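Long-range contacts in TCR beta chain (Gallus gallus, PDB 6LIR), which pairs with the TCR alpha chain to form the chicken T-cell receptor, which probably recognises peptide antigens presented by MHC molecules: residues B[27-32]-B[63-68]; B[41-46]-B[71-76]; B[114-119]-B[204-209]; B[149-154]-B[179-184]. All coordinates share one frame; numbering follows the deposited sequence.

Contact 1: B[27-32]-B[63-68]; sequences DYMSWY and AKRSSQ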
# COMPACT_ATOMS: atom_id res chain seq x y z
N ASP B 27 -22.38 -0.71 -17.25
CA ASP B 27 -22.36 0.19 -18.40
C ASP B 27 -21.31 1.28 -18.24
O ASP B 27 -20.70 1.70 -19.23
CB ASP B 27 -23.74 0.83 -18.60
CG ASP B 27 -24.81 -0.18 -18.97
OD1 ASP B 27 -24.46 -1.25 -19.51
OD2 ASP B 27 -26.00 0.10 -18.71
N TYR B 28 -21.07 1.73 -17.01
CA TYR B 28 -20.10 2.80 -16.77
C TYR B 28 -18.74 2.20 -16.46
O TYR B 28 -18.63 1.30 -15.62
CB TYR B 28 -20.56 3.70 -15.63
CG TYR B 28 -19.67 4.91 -15.41
CD1 TYR B 28 -19.83 6.05 -16.18
CD2 TYR B 28 -18.68 4.90 -14.44
CE1 TYR B 28 -19.02 7.16 -15.98
CE2 TYR B 28 -17.87 6.00 -14.23
CZ TYR B 28 -18.04 7.12 -15.01
OH TYR B 28 -17.23 8.22 -14.81
N MET B 29 -17.71 2.69 -17.14
CA MET B 29 -16.34 2.39 -16.80
C MET B 29 -15.55 3.68 -16.85
O MET B 29 -15.96 4.66 -17.49
CB MET B 29 -15.73 1.34 -17.74
CG MET B 29 -16.47 0.02 -17.73
SD MET B 29 -15.64 -1.22 -18.73
CE MET B 29 -14.12 -1.43 -17.80
N SER B 30 -14.39 3.69 -16.20
CA SER B 30 -13.62 4.92 -16.14
C SER B 30 -12.17 4.60 -15.83
O SER B 30 -11.84 3.52 -15.34
CB SER B 30 -14.19 5.88 -15.09
OG SER B 30 -14.17 5.29 -13.80
N TRP B 31 -11.31 5.58 -16.09
CA TRP B 31 -9.89 5.50 -15.81
C TRP B 31 -9.51 6.72 -14.99
O TRP B 31 -9.86 7.85 -15.35
CB TRP B 31 -9.06 5.44 -17.10
CG TRP B 31 -8.87 4.06 -17.66
CD1 TRP B 31 -9.48 3.53 -18.76
CD2 TRP B 31 -8.00 3.03 -17.15
NE1 TRP B 31 -9.05 2.24 -18.97
CE2 TRP B 31 -8.14 1.91 -17.99
CE3 TRP B 31 -7.12 2.95 -16.06
CZ2 TRP B 31 -7.44 0.72 -17.79
CZ3 TRP B 31 -6.42 1.77 -15.86
CH2 TRP B 31 -6.59 0.67 -16.71
N TYR B 32 -8.79 6.48 -13.89
CA TYR B 32 -8.46 7.51 -12.92
C TYR B 32 -6.95 7.56 -12.75
O TYR B 32 -6.27 6.54 -12.88
CB TYR B 32 -9.12 7.25 -11.56
CG TYR B 32 -10.54 7.74 -11.46
CD1 TYR B 32 -10.82 9.05 -11.09
CD2 TYR B 32 -11.62 6.90 -11.73
CE1 TYR B 32 -12.12 9.51 -10.99
CE2 TYR B 32 -12.93 7.35 -11.63
CZ TYR B 32 -13.17 8.66 -11.26
OH TYR B 32 -14.46 9.13 -11.16
N ALA B 63 -8.94 6.84 -25.57
CA ALA B 63 -9.61 5.71 -24.97
C ALA B 63 -10.63 5.13 -25.94
O ALA B 63 -11.11 5.81 -26.85
CB ALA B 63 -10.29 6.09 -23.65
N LYS B 64 -10.93 3.86 -25.73
CA LYS B 64 -11.85 3.13 -26.59
C LYS B 64 -12.60 2.11 -25.74
O LYS B 64 -11.96 1.24 -25.13
CB LYS B 64 -11.12 2.44 -27.74
CG LYS B 64 -12.06 1.61 -28.62
CD LYS B 64 -11.38 1.17 -29.90
CE LYS B 64 -10.94 -0.27 -29.80
NZ LYS B 64 -11.52 -1.12 -30.87
N ARG B 65 -13.92 2.19 -25.72
CA ARG B 65 -14.73 1.17 -25.07
C ARG B 65 -15.11 0.18 -26.16
O ARG B 65 -16.12 0.33 -26.84
CB ARG B 65 -15.94 1.78 -24.39
CG ARG B 65 -16.86 0.78 -23.72
CD ARG B 65 -16.32 0.32 -22.37
NE ARG B 65 -17.26 -0.54 -21.66
CZ ARG B 65 -18.23 -0.09 -20.88
NH1 ARG B 65 -19.04 -0.95 -20.27
NH2 ARG B 65 -18.40 1.21 -20.72
N SER B 66 -14.26 -0.84 -26.34
CA SER B 66 -14.41 -1.77 -27.45
C SER B 66 -15.61 -2.69 -27.25
O SER B 66 -16.18 -3.18 -28.24
CB SER B 66 -13.13 -2.59 -27.62
OG SER B 66 -12.84 -3.34 -26.45
N SER B 67 -16.00 -2.94 -26.01
CA SER B 67 -17.14 -3.80 -25.72
C SER B 67 -17.60 -3.50 -24.30
O SER B 67 -16.97 -2.73 -23.57
CB SER B 67 -16.77 -5.28 -25.88
OG SER B 67 -15.79 -5.66 -24.93
N GLN B 68 -18.71 -4.14 -23.92
CA GLN B 68 -19.25 -3.95 -22.58
C GLN B 68 -18.24 -4.30 -21.49
O GLN B 68 -18.24 -3.68 -20.42
CB GLN B 68 -20.52 -4.78 -22.42
CG GLN B 68 -21.19 -4.70 -21.05
CD GLN B 68 -22.00 -3.42 -20.86
OE1 GLN B 68 -21.73 -2.39 -21.48
NE2 GLN B 68 -23.01 -3.49 -20.00

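Contact 2: B[41-46]-B[71-76]; sequences QLIYSS and FHLDII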
# COMPACT_ATOMS: atom_id res chain seq x y z
N GLN B 41 -7.99 11.66 -10.23
CA GLN B 41 -8.45 12.53 -11.30
C GLN B 41 -8.91 11.69 -12.49
O GLN B 41 -8.16 10.84 -12.97
CB GLN B 41 -7.35 13.50 -11.73
CG GLN B 41 -6.79 14.33 -10.59
CD GLN B 41 -5.71 15.28 -11.05
OE1 GLN B 41 -4.57 15.21 -10.58
NE2 GLN B 41 -6.06 16.18 -11.97
N LEU B 42 -10.14 11.94 -12.93
CA LEU B 42 -10.71 11.24 -14.08
C LEU B 42 -9.95 11.57 -15.36
O LEU B 42 -9.89 12.73 -15.78
CB LEU B 42 -12.19 11.57 -14.23
CG LEU B 42 -12.87 10.64 -15.24
CD1 LEU B 42 -13.30 9.35 -14.57
CD2 LEU B 42 -14.05 11.33 -15.90
N ILE B 43 -9.39 10.54 -15.99
CA ILE B 43 -8.72 10.68 -17.28
C ILE B 43 -9.72 10.54 -18.42
O ILE B 43 -9.79 11.39 -19.31
CB ILE B 43 -7.60 9.63 -17.41
CG1 ILE B 43 -6.68 9.67 -16.19
CG2 ILE B 43 -6.80 9.86 -18.69
CD1 ILE B 43 -5.66 8.56 -16.19
N TYR B 44 -10.49 9.46 -18.41
CA TYR B 44 -11.45 9.14 -19.45
C TYR B 44 -12.53 8.28 -18.82
O TYR B 44 -12.24 7.46 -17.94
CB TYR B 44 -10.80 8.38 -20.61
CG TYR B 44 -10.59 9.17 -21.88
CD1 TYR B 44 -11.63 9.35 -22.79
CD2 TYR B 44 -9.35 9.70 -22.20
CE1 TYR B 44 -11.44 10.06 -23.96
CE2 TYR B 44 -9.15 10.41 -23.37
CZ TYR B 44 -10.20 10.59 -24.25
OH TYR B 44 -10.00 11.30 -25.41
N SER B 45 -13.77 8.45 -19.27
CA SER B 45 -14.88 7.63 -18.82
C SER B 45 -15.65 7.13 -20.03
O SER B 45 -15.39 7.53 -21.17
CB SER B 45 -15.80 8.40 -17.87
OG SER B 45 -16.53 9.40 -18.57
N SER B 46 -16.63 6.27 -19.77
CA SER B 46 -17.43 5.67 -20.83
C SER B 46 -18.79 5.32 -20.26
O SER B 46 -18.88 4.62 -19.25
CB SER B 46 -16.75 4.42 -21.38
OG SER B 46 -17.62 3.70 -22.24
N PHE B 71 -12.46 -1.66 -21.48
CA PHE B 71 -12.26 -0.23 -21.68
C PHE B 71 -10.76 0.02 -21.78
O PHE B 71 -10.03 -0.18 -20.80
CB PHE B 71 -12.88 0.57 -20.54
CG PHE B 71 -12.94 2.05 -20.79
CD1 PHE B 71 -13.05 2.55 -22.07
CD2 PHE B 71 -12.90 2.94 -19.73
CE1 PHE B 71 -13.11 3.91 -22.30
CE2 PHE B 71 -12.96 4.31 -19.95
CZ PHE B 71 -13.07 4.80 -21.24
N HIS B 72 -10.31 0.45 -22.95
CA HIS B 72 -8.89 0.67 -23.21
C HIS B 72 -8.50 2.11 -22.93
O HIS B 72 -9.21 3.04 -23.30
CB HIS B 72 -8.54 0.34 -24.66
CG HIS B 72 -8.84 -1.07 -25.06
ND1 HIS B 72 -8.01 -2.12 -24.75
CD2 HIS B 72 -9.88 -1.61 -25.74
CE1 HIS B 72 -8.52 -3.25 -25.23
NE2 HIS B 72 -9.66 -2.96 -25.83
N LEU B 73 -7.34 2.28 -22.30
CA LEU B 73 -6.71 3.59 -22.13
C LEU B 73 -5.40 3.59 -22.90
O LEU B 73 -4.51 2.78 -22.62
CB LEU B 73 -6.47 3.90 -20.65
CG LEU B 73 -5.83 5.27 -20.38
CD1 LEU B 73 -6.81 6.41 -20.67
CD2 LEU B 73 -5.31 5.37 -18.94
N ASP B 74 -5.29 4.48 -23.88
CA ASP B 74 -4.12 4.55 -24.74
C ASP B 74 -3.21 5.67 -24.27
O ASP B 74 -3.67 6.80 -24.05
CB ASP B 74 -4.52 4.77 -26.20
CG ASP B 74 -5.27 3.59 -26.79
OD1 ASP B 74 -4.91 2.44 -26.49
OD2 ASP B 74 -6.22 3.82 -27.57
N ILE B 75 -1.92 5.37 -24.13
CA ILE B 75 -0.91 6.33 -23.70
C ILE B 75 -0.20 6.83 -24.95
O ILE B 75 0.52 6.07 -25.61
CB ILE B 75 0.08 5.71 -22.70
CG1 ILE B 75 -0.65 5.22 -21.45
CG2 ILE B 75 1.18 6.71 -22.37
CD1 ILE B 75 -0.64 6.19 -20.29
N ILE B 76 -0.39 8.10 -25.27
CA ILE B 76 0.16 8.71 -26.48
C ILE B 76 1.50 9.37 -26.15
O ILE B 76 1.55 10.28 -25.31
CB ILE B 76 -0.82 9.74 -27.08
CG1 ILE B 76 -2.20 9.11 -27.27
CG2 ILE B 76 -0.28 10.26 -28.40
CD1 ILE B 76 -2.19 7.83 -28.09

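Contact 3: B[114-119]-B[204-209]; sequences SEIIEP and NFFKNG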
# COMPACT_ATOMS: atom_id res chain seq x y z
N SER B 114 17.98 4.88 -19.72
CA SER B 114 17.97 4.07 -18.51
C SER B 114 17.41 2.69 -18.79
O SER B 114 16.42 2.53 -19.51
CB SER B 114 17.14 4.77 -17.42
OG SER B 114 17.94 5.62 -16.63
N GLU B 115 18.04 1.68 -18.20
CA GLU B 115 17.53 0.32 -18.29
C GLU B 115 16.86 -0.10 -16.99
O GLU B 115 17.09 0.47 -15.92
CB GLU B 115 18.66 -0.66 -18.64
CG GLU B 115 18.69 -1.01 -20.11
CD GLU B 115 19.05 -2.46 -20.36
OE1 GLU B 115 18.30 -3.13 -21.12
OE2 GLU B 115 20.06 -2.93 -19.81
N ILE B 116 16.01 -1.11 -17.10
CA ILE B 116 15.39 -1.72 -15.93
C ILE B 116 16.36 -2.73 -15.34
O ILE B 116 16.92 -3.57 -16.05
CB ILE B 116 14.06 -2.40 -16.31
CG1 ILE B 116 13.04 -1.36 -16.79
CG2 ILE B 116 13.51 -3.21 -15.15
CD1 ILE B 116 11.93 -1.96 -17.63
N ILE B 117 16.57 -2.66 -14.03
CA ILE B 117 17.45 -3.58 -13.33
C ILE B 117 16.61 -4.45 -12.41
O ILE B 117 15.86 -3.93 -11.57
CB ILE B 117 18.55 -2.84 -12.55
CG1 ILE B 117 19.26 -1.84 -13.47
CG2 ILE B 117 19.53 -3.82 -11.95
CD1 ILE B 117 19.86 -0.66 -12.74
N GLU B 118 16.72 -5.76 -12.56
CA GLU B 118 16.04 -6.69 -11.68
C GLU B 118 16.59 -6.57 -10.26
O GLU B 118 17.75 -6.21 -10.06
CB GLU B 118 16.19 -8.13 -12.18
CG GLU B 118 17.62 -8.63 -12.28
CD GLU B 118 17.70 -10.03 -12.86
OE1 GLU B 118 18.04 -10.97 -12.11
OE2 GLU B 118 17.41 -10.19 -14.07
N PRO B 119 15.77 -6.86 -9.26
CA PRO B 119 16.25 -6.80 -7.87
C PRO B 119 17.10 -8.02 -7.52
O PRO B 119 16.99 -9.09 -8.11
CB PRO B 119 14.96 -6.80 -7.06
CG PRO B 119 14.04 -7.64 -7.89
CD PRO B 119 14.35 -7.25 -9.32
N ASN B 204 7.78 -9.32 -7.49
CA ASN B 204 7.18 -9.18 -8.80
C ASN B 204 7.56 -7.82 -9.36
O ASN B 204 7.45 -6.80 -8.67
CB ASN B 204 5.66 -9.34 -8.73
CG ASN B 204 5.24 -10.68 -8.15
OD1 ASN B 204 5.55 -11.73 -8.71
ND2 ASN B 204 4.56 -10.65 -7.01
N PHE B 205 8.00 -7.80 -10.62
CA PHE B 205 8.46 -6.57 -11.24
C PHE B 205 8.21 -6.68 -12.74
O PHE B 205 7.59 -7.64 -13.22
CB PHE B 205 9.94 -6.31 -10.90
CG PHE B 205 10.86 -7.45 -11.26
CD1 PHE B 205 11.07 -8.50 -10.38
CD2 PHE B 205 11.53 -7.45 -12.47
CE1 PHE B 205 11.92 -9.54 -10.71
CE2 PHE B 205 12.38 -8.49 -12.81
CZ PHE B 205 12.58 -9.53 -11.92
N PHE B 206 8.67 -5.68 -13.49
CA PHE B 206 8.45 -5.62 -14.92
C PHE B 206 9.79 -5.39 -15.61
O PHE B 206 10.51 -4.45 -15.27
CB PHE B 206 7.47 -4.49 -15.27
CG PHE B 206 7.09 -4.43 -16.72
CD1 PHE B 206 7.84 -3.68 -17.61
CD2 PHE B 206 5.98 -5.11 -17.18
CE1 PHE B 206 7.49 -3.61 -18.95
CE2 PHE B 206 5.62 -5.04 -18.52
CZ PHE B 206 6.38 -4.29 -19.40
N LYS B 207 10.11 -6.25 -16.57
CA LYS B 207 11.37 -6.16 -17.29
C LYS B 207 11.18 -6.73 -18.69
O LYS B 207 10.47 -7.72 -18.87
CB LYS B 207 12.48 -6.91 -16.55
CG LYS B 207 13.87 -6.77 -17.14
CD LYS B 207 14.81 -7.81 -16.54
CE LYS B 207 16.27 -7.49 -16.82
NZ LYS B 207 17.18 -8.43 -16.11
N ASN B 208 11.84 -6.10 -19.67
CA ASN B 208 11.83 -6.56 -21.06
C ASN B 208 10.41 -6.76 -21.58
O ASN B 208 10.06 -7.80 -22.13
CB ASN B 208 12.66 -7.84 -21.21
CG ASN B 208 14.15 -7.59 -21.12
OD1 ASN B 208 14.66 -6.63 -21.69
ND2 ASN B 208 14.85 -8.46 -20.41
N GLY B 209 9.58 -5.74 -21.39
CA GLY B 209 8.24 -5.79 -21.94
C GLY B 209 7.29 -6.76 -21.28
O GLY B 209 6.20 -6.97 -21.80

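Contact 4: B[149-154]-B[179-184]; sequences DHLNLV and YSLTSR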
# COMPACT_ATOMS: atom_id res chain seq x y z
N ASP B 149 11.73 2.54 -9.13
CA ASP B 149 11.40 2.45 -7.72
C ASP B 149 10.26 1.50 -7.40
O ASP B 149 10.14 1.07 -6.24
CB ASP B 149 11.04 3.84 -7.18
CG ASP B 149 9.77 4.38 -7.79
OD1 ASP B 149 9.50 4.08 -8.98
OD2 ASP B 149 9.03 5.11 -7.09
N HIS B 150 9.42 1.15 -8.37
CA HIS B 150 8.24 0.34 -8.07
C HIS B 150 8.51 -1.15 -8.21
O HIS B 150 9.05 -1.60 -9.22
CB HIS B 150 7.04 0.72 -8.92
CG HIS B 150 5.75 0.23 -8.35
ND1 HIS B 150 5.14 -0.94 -8.76
CD2 HIS B 150 4.97 0.73 -7.36
CE1 HIS B 150 4.03 -1.13 -8.07
NE2 HIS B 150 3.90 -0.13 -7.21
N LEU B 151 8.11 -1.90 -7.19
CA LEU B 151 8.28 -3.34 -7.14
C LEU B 151 7.33 -3.86 -6.07
O LEU B 151 7.06 -3.18 -5.08
CB LEU B 151 9.73 -3.70 -6.82
CG LEU B 151 10.15 -5.15 -6.58
CD1 LEU B 151 11.55 -5.32 -7.11
CD2 LEU B 151 10.09 -5.49 -5.10
N ASN B 152 6.81 -5.07 -6.28
CA ASN B 152 5.90 -5.68 -5.32
C ASN B 152 6.59 -6.87 -4.66
O ASN B 152 7.24 -7.68 -5.32
CB ASN B 152 4.62 -6.15 -6.00
CG ASN B 152 3.61 -5.04 -6.18
OD1 ASN B 152 3.14 -4.79 -7.29
ND2 ASN B 152 3.28 -4.36 -5.09
N LEU B 153 6.42 -6.96 -3.34
CA LEU B 153 6.99 -8.04 -2.54
C LEU B 153 5.86 -8.70 -1.76
O LEU B 153 5.16 -8.02 -1.01
CB LEU B 153 8.06 -7.49 -1.59
CG LEU B 153 9.28 -8.33 -1.21
CD1 LEU B 153 10.04 -8.79 -2.43
CD2 LEU B 153 10.18 -7.52 -0.29
N VAL B 154 5.71 -10.02 -1.91
CA VAL B 154 4.67 -10.75 -1.20
C VAL B 154 5.26 -12.01 -0.59
O VAL B 154 6.33 -12.48 -0.99
CB VAL B 154 3.48 -11.11 -2.12
CG1 VAL B 154 2.73 -9.86 -2.56
CG2 VAL B 154 3.96 -11.91 -3.33
N TYR B 179 17.23 1.29 -5.83
CA TYR B 179 16.23 1.25 -4.77
C TYR B 179 16.25 -0.11 -4.08
O TYR B 179 16.70 -1.11 -4.64
CB TYR B 179 14.82 1.50 -5.32
CG TYR B 179 14.63 2.81 -6.04
CD1 TYR B 179 14.19 3.94 -5.37
CD2 TYR B 179 14.89 2.91 -7.40
CE1 TYR B 179 14.01 5.13 -6.03
CE2 TYR B 179 14.72 4.10 -8.07
CZ TYR B 179 14.28 5.21 -7.38
OH TYR B 179 14.11 6.40 -8.04
N SER B 180 15.76 -0.12 -2.84
CA SER B 180 15.54 -1.35 -2.09
C SER B 180 14.14 -1.34 -1.49
O SER B 180 13.51 -0.29 -1.36
CB SER B 180 16.59 -1.54 -0.99
OG SER B 180 16.35 -0.67 0.10
N LEU B 181 13.68 -2.52 -1.09
CA LEU B 181 12.38 -2.68 -0.45
C LEU B 181 12.46 -3.85 0.52
O LEU B 181 13.09 -4.86 0.22
CB LEU B 181 11.26 -2.90 -1.48
CG LEU B 181 9.83 -2.69 -0.96
CD1 LEU B 181 9.50 -1.21 -0.82
CD2 LEU B 181 8.81 -3.38 -1.86
N THR B 182 11.81 -3.70 1.67
CA THR B 182 11.92 -4.67 2.75
C THR B 182 10.55 -5.17 3.16
O THR B 182 9.59 -4.39 3.24
CB THR B 182 12.64 -4.06 3.96
OG1 THR B 182 13.93 -3.58 3.57
CG2 THR B 182 12.81 -5.08 5.08
N SER B 183 10.46 -6.46 3.45
CA SER B 183 9.24 -7.06 3.97
C SER B 183 9.60 -8.00 5.11
O SER B 183 10.54 -8.78 4.99
CB SER B 183 8.47 -7.82 2.89
OG SER B 183 7.22 -8.27 3.41
N ARG B 184 8.85 -7.90 6.20
CA ARG B 184 9.06 -8.73 7.38
C ARG B 184 7.84 -9.61 7.58
O ARG B 184 6.71 -9.12 7.52
CB ARG B 184 9.34 -7.86 8.61
CG ARG B 184 10.70 -7.19 8.57
CD ARG B 184 10.61 -5.69 8.85
NE ARG B 184 9.73 -5.00 7.91
CZ ARG B 184 9.99 -3.82 7.36
NH1 ARG B 184 11.12 -3.18 7.64
NH2 ARG B 184 9.12 -3.28 6.53

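Contact 1: B[27-32]-B[63-68]
Arg65 and Gln68 both reach over to Asp27, one for its backbone and one for its carboxylate. The bond from Gln68 NE2 to Asp27 OD1 is 2.7 Å long and almost straight, and it meets the oxygen nearly end-on. The carboxylate and amide planes are turned 53° apart. Asn25 takes a second bond from the same NE2. Arg65 NH2 gives Asp27 O a 2.8 Å bond that lies in the guanidinium plane but arrives from above the carbonyl plane; NH1 adds a weak second bond. NH1 also bonds to Gln68 O at 2.8 Å, which ties Gln68 back to the arginine. A bend at chi2 (79°) lets the arginine chain fold round to this position. Five N-H groups suit Arg65 to collecting carbonyl oxygens that point in different directions. Packing completes the contact: Met29 SD lies over one guanidinium face, 3.4 Å from Arg65 NE, where a long, polarisable thioether fits well. Further in, Met29 reaches Phe71 and Cys88 of the core. The arrangement is that of an immunoglobulin V domain, joining the start of strand 28-34, probably next to CDR1, to segment 63-68 in the other sheet.

Contact 2: B[41-46]-B[71-76]
Ser46 OG has three partners, while its CB rests on Phe71. The hydroxyl bonds to Gln51 O and Arg65 NH2, with a weak further bond to Gly48 N, so a buried polar atom is well satisfied. A chi1 of 170°, with OG opposite the backbone N, sends the hydroxyl to these partners. The CB methylene sits 3.9 Å from the centroid of the Phe71 ring, 19° off its normal, as a CH-pi contact. Serine suits the place because its short methylene lies against the ring while its hydroxyl serves the buried polar groups. Tyr44 O lies at the edge of the same ring, 3.8 Å from Phe71 CE2, where the slightly positive ring hydrogens probably make a carbonyl oxygen welcome. Ser45 O comes obliquely to 3.6 Å from Phe71 CZ. Farther along, Ile43 CG2 meets Leu73 CD1 at 4.0 Å, their side chains crossing at about a right angle, and Tyr44 CD2 touches that methyl more loosely. Ile43 and Tyr44 form a classic beta bulge opposite Trp31, so both start out toward 71-76 before the Tyr44 ring leads off. Segments 41-46 and 71-75 run roughly antiparallel, at 156°, in facing sheets of the V domain. Trp31 and Tyr86 fill the core beside Leu73, and strand 61-67 pairs with strand 70-75, its Arg65 packing on Phe71.

Contact 3: B[114-119]-B[204-209]
Lys207 runs along Ile116 and ends on Glu118. Its CB and CG each lie 4.1 Å from Ile116 CG2, its CE stands beside Ile116 O, and its NZ closes a 2.7 Å salt bridge with Glu118 OE2, using the lone pair that faces away from the other carboxylate oxygen. CG opposite the backbone N (chi1 -174°), with every later torsion extended, gives the lysine the reach for this, and its aliphatic stem suits the isoleucine. Ile116 itself packs tightly on the strand: its CG2 is 3.2 Å from Phe206 O. On the other flank, Pro119 CD sits over one face of Phe205, 3.7 Å from the ring centroid and 15° off the normal, a CH-pi contact in which a rigid ring with polarised C-H bonds matches a flat aromatic. Glu118 CB adds an oblique touch 3.9 Å from Phe205 CE2. A serine in place of Phe205 would probably leave Pro119 and Glu118 CB without their shared support and open a gap beside Ile214. Phe206, whose ring edge meets Ile116 CD1, also packs on Ile7, Leu8 and Val9 of strand 7-11. The contact belongs to the elbow of the receptor chain, where the linker between V and C domains runs along the end of a C-domain strand.

Contact 4: B[149-154]-B[179-184]
The two sheets of the C1-type immunoglobulin sandwich face each other here, and Asp149, Leu151 and Leu153 meet Tyr179, Leu181 and Ser183 across the interface. Segments 152-154 and 179-184 belong to opposite layers and run 19° from parallel, without a hydrogen bond between them, so they meet by packing, mostly of side chains, not by backbone pairing. At one end Asp149 CB stands over the centre of the Tyr179 ring, 3.5 Å from the centroid and 12° off its normal, in a CH-pi contact; the backbone reaches the ring too, Asp149 CA lying 3.5 Å from Tyr179 CD2. CG of Asp149 sits between its backbone N and carbonyl carbon (chi1 66°), which turns the carboxylate away from the ring and toward its salt-bridge partner Arg106 on strand 100-110. A glycine replacing Tyr179 would probably strip the cover from Asp149 CB and let its carboxylate shift from Arg106. Inward, Leu181 CD2 reaches Leu151 O at 3.7 Å and packs against Leu151 CD2 and Leu153 CB, Leu151 and Leu181 sliding past each other in the buried middle. Leu153 CD2 meets Ser183 CB at 3.6 Å; the small serine leaves space for that methyl, and its OG bonds to Thr168 and to Trp155 NE1. Leu153 also packs on Cys201, half of the Cys141-Cys201 disulfide. The chemistry is graded: an apolar centre holds the layers together, a satisfied hydroxyl lies at one end, and at the other an aromatic lid covers the carbon side of an aspartate whose charge is probably stabilised by an arginine of the V domain.

In the fold
From the N terminus, the chain first opens contact 1 at 27-32 and contact 2 at 41-46, then closes them at 63-68 and 71-76 in the same order, so the two cross. Their centres lie about 8 Å apart; strands 28-34 and 40-46 are neighbours in one V-domain sheet, strands 61-67 and 70-75 in the other, and together the contacts join these layers. After the V domain, the linker 114-119 opens contact 3, which closes at 204-209 and encloses contact 4 (149-154 with 179-184). Contact 4 joins the C-domain layers, while contact 3 lays the linker on strand 198-207, which pairs with strand 152-157 through Asn152 and Asn204.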